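Local coordinates for protein UTP-glucose-1-phosphate uridylyltransferase 2 (Trypanosoma brucei, PDB 3GUE) that probably catalyses the formation of UDP-glucose and diphosphate from UTP and alpha-D-glucose 1-phosphate, at residues R75-L80 and A225-R230; E116-R119 and N125-F128; K167-Q170 and P175-Y178; D380-R385 and P408-D413; Q390-E393 and L397-C400. All blocks are in the same frame, centred on the assembly; numbering follows the deposited sequence.

How the contacts relate
Following the chain, contact 1 opens on strand 77-83 of the large mixed sheet and closes at 225-230, where the chain enters helix 229-237, with 144 residues between its segments. Contacts 2 and 3 lie one after the other inside that loop. Contact 2 joins helix 107-122 to the lead-in of strand 128-132 and touches contact 1. Contact 3 folds a loop back on strand 165-169, about 39 Å from contact 1 between centres. Later in the chain, contact 4 ties helix 378-385 to strand 409-412 of the C-terminal parallel sheet. Contact 5, a small hairpin, is nested inside it and packs on it through Leu397 and Leu384. No two contacts cross.

Contact 1: residues R75-L80 and A225-R230; sequences RQAVVL and ATLDVR
Val79 and Leu227 mark the closest backbone approach, with their CA atoms 8.1 Å apart. At this spacing the two segments meet through side chains. Residues 77-80 form the start of a strand. Residues 225-228 run as an irregular link that leads into helix 229-237. Along the strand, Ala77 and Val79 face the link, whereas Val78 turns to the other side of the sheet.

One leucine makes the contact. Leu227 CD1 lies 3.6 Å from Val79 CG2. The same methyl also approaches Ala77 CB, at 4.4 Å. In Leu227 the CG is anti to the backbone N (chi1 -160°), and this carries the branch towards the strand. The Val79 and Leu227 side chains cross at a slant and meet methyl to methyl.

Just after Leu227, Asp228 is the N-cap of helix 229-237. Its OD1 takes a weak bond from Arg230 N, 2.8 Å away at an N-H...O angle of 126°. Its OD2 forms a salt bridge with Arg371.

Strand 77-83 is an inner strand of the mixed sheet in this GT-A clan enzyme, between parallel strands 128-132 and 214-219. Val79 bonds to the backbone of Met129, and Val78 to that of Phe216. The Val79 side chain also rests on Phe128. Leu227 reaches Trp307 of strand 300-309, so it spans from one strand of the sheet to another.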
# COMPACT_ATOMS: atom_id res chain seq x y z
N ARG A 75 -19.91 0.95 16.68
CA ARG A 75 -21.14 1.09 15.93
C ARG A 75 -21.06 2.22 14.90
O ARG A 75 -21.82 2.24 13.94
CB ARG A 75 -22.32 1.28 16.89
CG ARG A 75 -22.71 0.03 17.67
CD ARG A 75 -24.12 0.16 18.21
NE ARG A 75 -24.22 1.22 19.20
CZ ARG A 75 -23.97 1.09 20.50
NH1 ARG A 75 -23.61 -0.08 21.02
NH2 ARG A 75 -24.05 2.15 21.29
N GLN A 76 -20.14 3.16 15.10
CA GLN A 76 -19.92 4.25 14.12
C GLN A 76 -18.83 3.97 13.06
O GLN A 76 -18.57 4.81 12.18
CB GLN A 76 -19.59 5.55 14.87
CG GLN A 76 -20.82 6.16 15.54
CD GLN A 76 -20.52 7.27 16.53
OE1 GLN A 76 -21.37 7.62 17.36
NE2 GLN A 76 -19.33 7.83 16.47
N ALA A 77 -18.20 2.80 13.16
CA ALA A 77 -17.01 2.50 12.39
C ALA A 77 -17.30 1.69 11.09
O ALA A 77 -18.28 0.97 11.00
CB ALA A 77 -15.99 1.81 13.27
N VAL A 78 -16.45 1.88 10.09
CA VAL A 78 -16.62 1.33 8.74
C VAL A 78 -15.21 0.93 8.29
O VAL A 78 -14.24 1.58 8.63
CB VAL A 78 -17.21 2.39 7.75
CG1 VAL A 78 -17.06 1.97 6.30
CG2 VAL A 78 -18.72 2.67 8.04
N VAL A 79 -15.11 -0.16 7.56
CA VAL A 79 -13.80 -0.64 7.09
C VAL A 79 -13.71 -0.46 5.59
O VAL A 79 -14.66 -0.73 4.86
CB VAL A 79 -13.52 -2.11 7.52
CG1 VAL A 79 -12.15 -2.60 6.97
CG2 VAL A 79 -13.53 -2.23 9.04
N LEU A 80 -12.55 0.04 5.16
CA LEU A 80 -12.20 0.10 3.75
C LEU A 80 -10.85 -0.56 3.56
O LEU A 80 -9.88 -0.25 4.27
CB LEU A 80 -12.15 1.56 3.25
CG LEU A 80 -11.80 1.93 1.79
CD1 LEU A 80 -12.63 1.25 0.78
CD2 LEU A 80 -11.92 3.43 1.61
N ALA A 225 -3.38 -5.70 9.42
CA ALA A 225 -4.22 -4.56 9.80
C ALA A 225 -5.39 -5.01 10.67
O ALA A 225 -6.00 -6.05 10.41
CB ALA A 225 -4.70 -3.80 8.54
N THR A 226 -5.63 -4.28 11.75
CA THR A 226 -6.70 -4.62 12.69
C THR A 226 -7.48 -3.36 13.08
O THR A 226 -6.92 -2.30 13.34
CB THR A 226 -6.16 -5.42 13.96
OG1 THR A 226 -7.25 -5.92 14.73
CG2 THR A 226 -5.26 -4.56 14.88
N LEU A 227 -8.80 -3.49 13.09
CA LEU A 227 -9.62 -2.48 13.72
C LEU A 227 -9.44 -2.60 15.26
O LEU A 227 -9.88 -3.57 15.88
CB LEU A 227 -11.07 -2.66 13.30
CG LEU A 227 -11.91 -1.40 13.51
CD1 LEU A 227 -13.01 -1.26 12.44
CD2 LEU A 227 -12.48 -1.32 14.90
N ASP A 228 -8.75 -1.64 15.87
CA ASP A 228 -8.52 -1.64 17.33
C ASP A 228 -9.51 -0.69 17.94
O ASP A 228 -9.38 0.53 17.79
CB ASP A 228 -7.09 -1.17 17.65
CG ASP A 228 -6.73 -1.28 19.15
OD1 ASP A 228 -7.60 -1.29 20.05
OD2 ASP A 228 -5.52 -1.34 19.42
N VAL A 229 -10.54 -1.21 18.60
CA VAL A 229 -11.51 -0.31 19.24
C VAL A 229 -10.86 0.61 20.32
O VAL A 229 -11.29 1.76 20.49
CB VAL A 229 -12.78 -1.05 19.74
CG1 VAL A 229 -13.83 -0.05 20.27
CG2 VAL A 229 -13.39 -1.90 18.61
N ARG A 230 -9.80 0.15 21.00
CA ARG A 230 -9.10 0.98 22.02
C ARG A 230 -8.31 2.17 21.40
O ARG A 230 -8.11 3.20 22.05
CB ARG A 230 -8.21 0.12 22.95
CG ARG A 230 -8.97 -1.01 23.68
CD ARG A 230 -8.15 -1.66 24.83
NE ARG A 230 -7.17 -2.63 24.33
CZ ARG A 230 -7.19 -3.95 24.57
NH1 ARG A 230 -8.14 -4.49 25.34
NH2 ARG A 230 -6.24 -4.72 24.04

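Contact 2: residues E116-R119 and N125-F128; sequences EHFR and NVPF
Arg119 reaches from the last turns of helix 107-122 to Val126, in the loop that leads into strand 128-132. The helix and this strand complete a beta-alpha-beta crossover from strand 77-83, which lies parallel and next to strand 128-132.

The main acceptor is Val126 O. Arg119 grips it side-on with two nitrogens. NE donates over 2.9 Å at an N-H...O angle of 137°, and NH2 over 2.7 Å at 144°. The oxygen lies close to the guanidinium plane and is shared by the two N-H groups, neither bond being straight. Both nitrogens come from the same face of the carbonyl plane, tilted away from it. The Arg119 chain is extended from CG to NE, which carries the guanidinium from the helix to the Val126 carbonyl.

Asn125 OD1 sits over one face of the guanidinium, with the amide and guanidinium planes 62° apart. It comes within 3.4 Å of Arg119 NE, but the angle is too poor for a hydrogen bond. A favourable charge-dipole effect is still likely there. The next carbonyl, Pro127 O, is taken up by Val79 N, which joins the loop to the neighbouring strand.

Carbon atoms pack around the arginine. Phe128 CB lies 3.8 Å from Arg119 NH2. Val126 CG1, set between its own backbone N and carbonyl carbon, meets Arg119 CG at 3.8 Å and Phe118 CD2 also at 3.8 Å.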
# COMPACT_ATOMS: atom_id res chain seq x y z
N GLU A 116 -15.41 -11.57 8.34
CA GLU A 116 -16.39 -12.52 8.79
C GLU A 116 -16.12 -12.89 10.24
O GLU A 116 -17.06 -12.95 11.02
CB GLU A 116 -16.37 -13.76 7.86
CG GLU A 116 -17.30 -14.86 8.23
CD GLU A 116 -16.56 -16.19 8.31
OE1 GLU A 116 -16.01 -16.66 7.27
OE2 GLU A 116 -16.52 -16.74 9.43
N HIS A 117 -14.84 -13.08 10.62
CA HIS A 117 -14.50 -13.37 12.04
C HIS A 117 -14.87 -12.20 12.95
O HIS A 117 -15.40 -12.41 14.04
CB HIS A 117 -13.01 -13.73 12.24
CG HIS A 117 -12.67 -14.17 13.63
ND1 HIS A 117 -12.69 -15.49 14.03
CD2 HIS A 117 -12.29 -13.46 14.73
CE1 HIS A 117 -12.36 -15.58 15.30
NE2 HIS A 117 -12.10 -14.37 15.75
N PHE A 118 -14.55 -10.99 12.50
CA PHE A 118 -14.83 -9.75 13.23
C PHE A 118 -16.34 -9.61 13.48
O PHE A 118 -16.77 -9.47 14.63
CB PHE A 118 -14.30 -8.53 12.45
CG PHE A 118 -14.22 -7.26 13.26
CD1 PHE A 118 -13.03 -6.89 13.87
CD2 PHE A 118 -15.34 -6.45 13.42
CE1 PHE A 118 -12.95 -5.70 14.62
CE2 PHE A 118 -15.29 -5.27 14.18
CZ PHE A 118 -14.08 -4.89 14.78
N ARG A 119 -17.12 -9.66 12.41
CA ARG A 119 -18.58 -9.61 12.50
C ARG A 119 -19.23 -10.68 13.39
O ARG A 119 -20.15 -10.38 14.17
CB ARG A 119 -19.18 -9.61 11.09
CG ARG A 119 -18.89 -8.34 10.30
CD ARG A 119 -19.21 -8.55 8.83
NE ARG A 119 -19.43 -7.29 8.11
CZ ARG A 119 -19.64 -7.23 6.80
NH1 ARG A 119 -19.66 -8.34 6.09
NH2 ARG A 119 -19.84 -6.06 6.21
N ASN A 125 -22.45 -6.13 12.51
CA ASN A 125 -22.36 -6.14 11.03
C ASN A 125 -21.63 -4.91 10.46
O ASN A 125 -22.20 -4.11 9.72
CB ASN A 125 -23.78 -6.31 10.43
CG ASN A 125 -23.78 -6.62 8.91
OD1 ASN A 125 -22.80 -7.13 8.36
ND2 ASN A 125 -24.89 -6.32 8.24
N VAL A 126 -20.35 -4.77 10.81
CA VAL A 126 -19.54 -3.59 10.44
C VAL A 126 -19.47 -3.44 8.91
O VAL A 126 -19.14 -4.42 8.22
CB VAL A 126 -18.10 -3.66 11.06
CG1 VAL A 126 -17.35 -4.88 10.54
CG2 VAL A 126 -17.29 -2.37 10.81
N PRO A 127 -19.80 -2.24 8.39
CA PRO A 127 -19.72 -2.02 6.96
C PRO A 127 -18.31 -2.23 6.41
O PRO A 127 -17.30 -1.99 7.10
CB PRO A 127 -20.20 -0.56 6.80
CG PRO A 127 -21.08 -0.36 7.96
CD PRO A 127 -20.34 -1.06 9.07
N PHE A 128 -18.24 -2.74 5.18
CA PHE A 128 -16.98 -3.09 4.54
C PHE A 128 -17.00 -2.70 3.07
O PHE A 128 -17.99 -2.95 2.38
CB PHE A 128 -16.73 -4.59 4.63
CG PHE A 128 -15.46 -5.05 3.91
CD1 PHE A 128 -14.19 -4.83 4.47
CD2 PHE A 128 -15.54 -5.75 2.70
CE1 PHE A 128 -13.03 -5.27 3.81
CE2 PHE A 128 -14.36 -6.22 2.04
CZ PHE A 128 -13.13 -5.98 2.59

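Contact 3: residues K167-Q170 and P175-Y178; sequences KIRQ and PVTY
Lys167 and Val176 share the backbone bond of this contact. Val176 N donates to Lys167 O over 3.1 Å, nearly straight at an N-H...O angle of 172°. Pro175 CA lies 3.5 Å from the same oxygen in a CA-H...O contact. Ile168 and Pro175 form a single beta bridge here. Val176 CG1 closes over the bond. It is 3.6 Å from Lys167 O and 3.8 Å from Lys167 CB.

Arg169 can be followed outward. From CB the chain runs on to CG, its first atom to come near the other segment. CG passes 4.2 Å from Val176 CA, alongside that valine. At CD the chain turns (chi3 57°) and brings the head group round towards the loop. NE then forms a salt bridge with Asp171 OD1. At the tip, NH1 donates to a water in the guanidinium plane, over 3.1 Å. Thr177 N donates to the same water over 3.2 Å. The water therefore accepts from both segments and bridges them beyond the direct bond.

Ile168 and Arg169 lie on strand 165-169, a strand with a break in it, of a four-stranded antiparallel sheet, between strands 186-187 and 344-349. The loop 170-185 that leads on to strand 186-187 doubles back across the strand end at this point. Pro175 and Ile168 pack against helix 10-21, and Ile168 also touches Phe32, which lines the pocket of a bound dimercaptobutanediol. Lys167 runs extended beyond CG in another direction, and its NZ bonds to Val335 O.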
# COMPACT_ATOMS: atom_id res chain seq x y z
N LYS A 167 -1.82 8.53 -18.26
CA LYS A 167 -0.37 8.68 -18.22
C LYS A 167 -0.07 9.76 -19.24
O LYS A 167 -0.76 9.84 -20.27
CB LYS A 167 0.31 7.39 -18.65
CG LYS A 167 0.06 6.22 -17.72
CD LYS A 167 0.71 4.98 -18.30
CE LYS A 167 0.30 3.74 -17.51
NZ LYS A 167 1.03 2.52 -17.98
N ILE A 168 0.89 10.63 -18.96
CA ILE A 168 1.14 11.76 -19.85
C ILE A 168 2.61 11.69 -20.32
O ILE A 168 3.45 11.26 -19.56
CB ILE A 168 0.74 13.12 -19.21
CG1 ILE A 168 1.52 13.39 -17.91
CG2 ILE A 168 -0.81 13.16 -18.92
CD1 ILE A 168 1.64 14.90 -17.58
N ARG A 169 2.89 12.07 -21.57
CA ARG A 169 4.25 11.96 -22.11
C ARG A 169 5.20 12.87 -21.34
O ARG A 169 4.87 14.03 -21.04
CB ARG A 169 4.28 12.33 -23.60
CG ARG A 169 3.42 11.51 -24.57
CD ARG A 169 3.59 12.05 -26.02
NE ARG A 169 5.00 12.06 -26.48
CZ ARG A 169 5.53 11.25 -27.39
NH1 ARG A 169 4.79 10.34 -28.01
NH2 ARG A 169 6.82 11.38 -27.72
N GLN A 170 6.40 12.38 -21.05
CA GLN A 170 7.39 13.20 -20.33
C GLN A 170 7.85 14.44 -21.11
O GLN A 170 8.21 15.47 -20.51
CB GLN A 170 8.60 12.36 -19.94
CG GLN A 170 8.37 11.39 -18.73
CD GLN A 170 9.59 10.63 -18.39
OE1 GLN A 170 10.67 10.97 -18.87
NE2 GLN A 170 9.46 9.57 -17.56
N PRO A 175 -1.71 13.35 -23.18
CA PRO A 175 -1.91 11.95 -22.80
C PRO A 175 -1.27 11.03 -23.84
O PRO A 175 -1.34 11.28 -25.06
CB PRO A 175 -3.44 11.76 -22.86
CG PRO A 175 -4.01 13.12 -22.87
CD PRO A 175 -2.98 14.02 -23.50
N VAL A 176 -0.65 9.96 -23.34
CA VAL A 176 0.04 8.99 -24.16
C VAL A 176 -0.99 8.20 -24.96
O VAL A 176 -2.13 8.02 -24.54
CB VAL A 176 0.98 8.10 -23.30
CG1 VAL A 176 0.19 7.13 -22.41
CG2 VAL A 176 2.04 7.38 -24.16
N THR A 177 -0.58 7.77 -26.14
CA THR A 177 -1.31 6.77 -26.91
C THR A 177 -0.50 5.47 -26.95
O THR A 177 0.72 5.51 -27.12
CB THR A 177 -1.61 7.27 -28.33
OG1 THR A 177 -2.55 8.36 -28.25
CG2 THR A 177 -2.19 6.17 -29.20
N TYR A 178 -1.18 4.34 -26.74
CA TYR A 178 -0.58 3.01 -26.81
C TYR A 178 -1.55 2.02 -27.52
O TYR A 178 -2.27 1.25 -26.87
CB TYR A 178 -0.12 2.50 -25.42
CG TYR A 178 0.83 1.32 -25.48
CD1 TYR A 178 2.09 1.46 -26.05
CD2 TYR A 178 0.45 0.06 -25.00
CE1 TYR A 178 2.96 0.40 -26.14
CE2 TYR A 178 1.33 -1.05 -25.09
CZ TYR A 178 2.59 -0.85 -25.66
OH TYR A 178 3.48 -1.89 -25.78
O HOH W 1 2.01 9.15 -27.53

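Contact 4: residues D380-R385 and P408-D413; sequences DLLALR and PAIDLD
Asp380 OD2, on the helix whose Leu382 and Ala383 pack on Ile410, accepts from Lys376 N and Thr377 N just before that helix. The bonds join the first turn of helix 378-385 to the backbone of Thr377 and Lys376, the latter seen to bind UDP-glucose. Inside the helix, Leu384 N donates to Asp380 O over 2.9 Å.

The contact with strand 409-412 is wholly apolar. The axes of helix segment 380-385 and strand segment 409-412 come within 8.9 Å and make an angle of 131° between their N-to-C directions. Leu382 CD2 reaches in between two strand residues. It lies 3.7 Å from Ile410 CG2 and 4.0 Å from Leu412 CD1. With CG anti to the backbone N (chi1 170°), the leucine extends from the helix to the strand. Ile410 uses both of its branches. Its CG2 meets Leu382, while its CD1 lies 3.6 Å from Ala383 CB. The small alanine lets this methyl come close to the helix backbone, 3.9 Å from Ala383 CA.

Strand 409-412 is the first of four parallel strands stacked in sequence order, 409-412, 437-443, 458-462 and 480-483. This is consistent with the C-terminal beta-helix of eukaryotic UDP-glucose pyrophosphorylases. The contact thus joins that region to the helix that follows Lys376 in the chain. Ile410 and Leu412 face the helix, and Asp411 turns the other way to form a salt bridge with Arg443. Phe423 and Val427 of helix 420-427 also pack on Leu382.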
# COMPACT_ATOMS: atom_id res chain seq x y z
N ASP A 380 9.04 -9.44 -0.39
CA ASP A 380 8.04 -9.39 0.67
C ASP A 380 7.11 -10.58 0.60
O ASP A 380 6.75 -11.17 1.65
CB ASP A 380 7.18 -8.13 0.54
CG ASP A 380 7.91 -6.83 0.87
OD1 ASP A 380 8.83 -6.81 1.69
OD2 ASP A 380 7.53 -5.78 0.30
N LEU A 381 6.73 -10.92 -0.63
CA LEU A 381 5.83 -12.05 -0.93
C LEU A 381 6.42 -13.38 -0.51
O LEU A 381 5.70 -14.22 0.03
CB LEU A 381 5.49 -12.11 -2.41
CG LEU A 381 4.52 -13.22 -2.81
CD1 LEU A 381 3.17 -13.01 -2.09
CD2 LEU A 381 4.38 -13.22 -4.35
N LEU A 382 7.71 -13.56 -0.82
CA LEU A 382 8.48 -14.69 -0.33
C LEU A 382 8.40 -14.83 1.19
O LEU A 382 8.20 -15.97 1.70
CB LEU A 382 9.96 -14.55 -0.76
CG LEU A 382 11.02 -15.51 -0.17
CD1 LEU A 382 10.61 -16.97 -0.42
CD2 LEU A 382 12.42 -15.22 -0.78
N ALA A 383 8.56 -13.71 1.91
CA ALA A 383 8.56 -13.74 3.38
C ALA A 383 7.16 -14.11 3.89
O ALA A 383 7.04 -14.95 4.79
CB ALA A 383 9.04 -12.41 4.00
N LEU A 384 6.13 -13.55 3.25
CA LEU A 384 4.76 -13.81 3.67
C LEU A 384 4.35 -15.26 3.47
O LEU A 384 3.71 -15.87 4.37
CB LEU A 384 3.78 -12.90 2.93
CG LEU A 384 2.40 -12.78 3.59
CD1 LEU A 384 2.50 -12.19 5.00
CD2 LEU A 384 1.53 -11.90 2.76
N ARG A 385 4.75 -15.80 2.33
CA ARG A 385 4.40 -17.16 1.92
C ARG A 385 5.15 -18.16 2.80
O ARG A 385 4.65 -19.26 3.04
CB ARG A 385 4.71 -17.39 0.45
CG ARG A 385 3.66 -16.83 -0.49
CD ARG A 385 3.94 -17.17 -1.95
NE ARG A 385 2.84 -16.70 -2.78
CZ ARG A 385 2.80 -16.80 -4.10
NH1 ARG A 385 3.80 -17.36 -4.77
NH2 ARG A 385 1.73 -16.34 -4.75
N PRO A 408 12.70 -11.06 8.28
CA PRO A 408 13.95 -11.38 7.57
C PRO A 408 14.20 -10.28 6.55
O PRO A 408 13.25 -9.81 5.91
CB PRO A 408 13.59 -12.66 6.80
CG PRO A 408 12.45 -13.25 7.51
CD PRO A 408 11.70 -12.14 8.18
N ALA A 409 15.46 -9.84 6.40
CA ALA A 409 15.76 -8.84 5.39
C ALA A 409 16.12 -9.55 4.06
O ALA A 409 17.24 -10.05 3.89
CB ALA A 409 16.88 -7.92 5.85
N ILE A 410 15.17 -9.59 3.14
CA ILE A 410 15.31 -10.37 1.89
C ILE A 410 15.66 -9.46 0.68
O ILE A 410 14.85 -8.59 0.29
CB ILE A 410 14.04 -11.23 1.62
CG1 ILE A 410 13.68 -12.07 2.85
CG2 ILE A 410 14.23 -12.14 0.34
CD1 ILE A 410 12.34 -12.83 2.76
N ASP A 411 16.86 -9.67 0.13
CA ASP A 411 17.32 -8.96 -1.08
C ASP A 411 17.40 -9.95 -2.24
O ASP A 411 18.29 -10.83 -2.32
CB ASP A 411 18.67 -8.26 -0.84
CG ASP A 411 19.25 -7.59 -2.09
OD1 ASP A 411 18.65 -7.60 -3.18
OD2 ASP A 411 20.36 -7.05 -1.99
N LEU A 412 16.42 -9.82 -3.13
CA LEU A 412 16.34 -10.69 -4.31
C LEU A 412 16.81 -9.89 -5.54
O LEU A 412 16.31 -8.79 -5.80
CB LEU A 412 14.91 -11.24 -4.47
CG LEU A 412 14.29 -12.22 -3.44
CD1 LEU A 412 12.91 -12.71 -3.84
CD2 LEU A 412 15.21 -13.43 -3.16
N ASP A 413 17.81 -10.44 -6.25
CA ASP A 413 18.38 -9.90 -7.48
C ASP A 413 17.30 -9.26 -8.37
O ASP A 413 16.38 -9.95 -8.86
CB ASP A 413 19.10 -11.04 -8.23
CG ASP A 413 19.98 -10.57 -9.35
OD1 ASP A 413 19.66 -9.50 -9.95
OD2 ASP A 413 20.98 -11.28 -9.67

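Contact 5: residues Q390-E393 and L397-C400; sequences QVTE and LVLC
Gln390 and Val398 pair across a short beta hairpin made of strands 389-391 and 397-399. Two backbone bonds hold it. Gln390 N donates to Val398 O over 2.9 Å, and Val398 N donates to Gln390 O over 3.0 Å. Gln390 O also has Leu397 CA 3.4 Å away, in a CA-H...O contact. Val391 and Leu397 are the adjacent non-hydrogen-bonded pair.

Polar side-chain bonding is found at the turn. Thr392 OG1 accepts from Arg396 N and so ties together the two ends of the connecting residues. With OG1 between the backbone N and the carbonyl carbon (chi1 75°), CG2 is anti to the carbonyl carbon and is left to meet Val398.

Apolar and van der Waals contacts fall on two faces. On the face of Val391 and Leu397, Val391 CG2 approaches Leu397 CG at 4.3 Å. Phe110 of helix 107-122 touches both residues there, so the hairpin leans on that helix. Leu397 also packs on Val101 and Lys102 of strand 100-102.

The face of Gln390 and Val398 has closer contacts. The Gln390 chain is extended beyond CG and runs alongside Cys400, with NE2 3.5 Å from Cys400 CB. Beyond the strand end, the Thr392 and Val398 side chains cross at about a right angle. Thr392 CG2 sits against both valine methyls, 3.7 Å from Val398 CG1 and a tight 3.5 Å from Val398 CG2.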
# COMPACT_ATOMS: atom_id res chain seq x y z
N GLN A 390 2.61 -16.15 10.14
CA GLN A 390 1.73 -17.16 10.67
C GLN A 390 0.32 -16.63 10.67
O GLN A 390 0.12 -15.44 10.85
CB GLN A 390 2.11 -17.51 12.13
CG GLN A 390 3.57 -17.91 12.34
CD GLN A 390 3.90 -18.27 13.77
OE1 GLN A 390 3.14 -18.02 14.70
NE2 GLN A 390 5.06 -18.90 13.95
N VAL A 391 -0.64 -17.52 10.52
CA VAL A 391 -2.06 -17.18 10.63
C VAL A 391 -2.54 -17.22 12.09
O VAL A 391 -2.32 -18.19 12.80
CB VAL A 391 -2.91 -18.08 9.69
CG1 VAL A 391 -4.39 -17.68 9.72
CG2 VAL A 391 -2.35 -17.97 8.28
N THR A 392 -3.18 -16.15 12.52
CA THR A 392 -3.74 -16.04 13.85
C THR A 392 -5.23 -16.48 13.90
O THR A 392 -5.89 -16.61 12.87
CB THR A 392 -3.63 -14.59 14.38
OG1 THR A 392 -4.60 -13.78 13.73
CG2 THR A 392 -2.26 -13.99 14.13
N GLU A 393 -5.75 -16.70 15.10
CA GLU A 393 -7.13 -17.16 15.25
C GLU A 393 -8.08 -16.20 14.51
O GLU A 393 -9.01 -16.64 13.81
CB GLU A 393 -7.49 -17.29 16.73
CG GLU A 393 -8.76 -18.07 17.02
CD GLU A 393 -9.16 -17.98 18.48
OE1 GLU A 393 -8.25 -18.03 19.34
OE2 GLU A 393 -10.38 -17.86 18.78
N LEU A 397 -2.32 -12.23 9.30
CA LEU A 397 -0.97 -12.75 9.11
C LEU A 397 -0.01 -11.90 9.89
O LEU A 397 -0.04 -10.66 9.79
CB LEU A 397 -0.60 -12.81 7.64
CG LEU A 397 -1.18 -14.05 6.97
CD1 LEU A 397 -2.65 -13.93 6.69
CD2 LEU A 397 -0.46 -14.34 5.71
N VAL A 398 0.84 -12.55 10.68
CA VAL A 398 1.73 -11.83 11.61
C VAL A 398 3.11 -12.50 11.65
O VAL A 398 3.23 -13.72 11.52
CB VAL A 398 1.15 -11.80 13.04
CG1 VAL A 398 -0.24 -11.10 13.06
CG2 VAL A 398 1.06 -13.20 13.58
N LEU A 399 4.14 -11.68 11.85
CA LEU A 399 5.51 -12.16 11.92
C LEU A 399 5.60 -13.10 13.13
O LEU A 399 4.97 -12.86 14.16
CB LEU A 399 6.47 -10.97 12.10
CG LEU A 399 7.97 -11.27 12.07
CD1 LEU A 399 8.43 -11.66 10.69
CD2 LEU A 399 8.73 -10.04 12.55
N CYS A 400 6.33 -14.19 12.95
CA CYS A 400 6.61 -15.15 14.00
C CYS A 400 7.36 -14.55 15.18
O CYS A 400 8.12 -13.56 15.05
CB CYS A 400 7.38 -16.35 13.43
SG CYS A 400 9.09 -16.01 12.91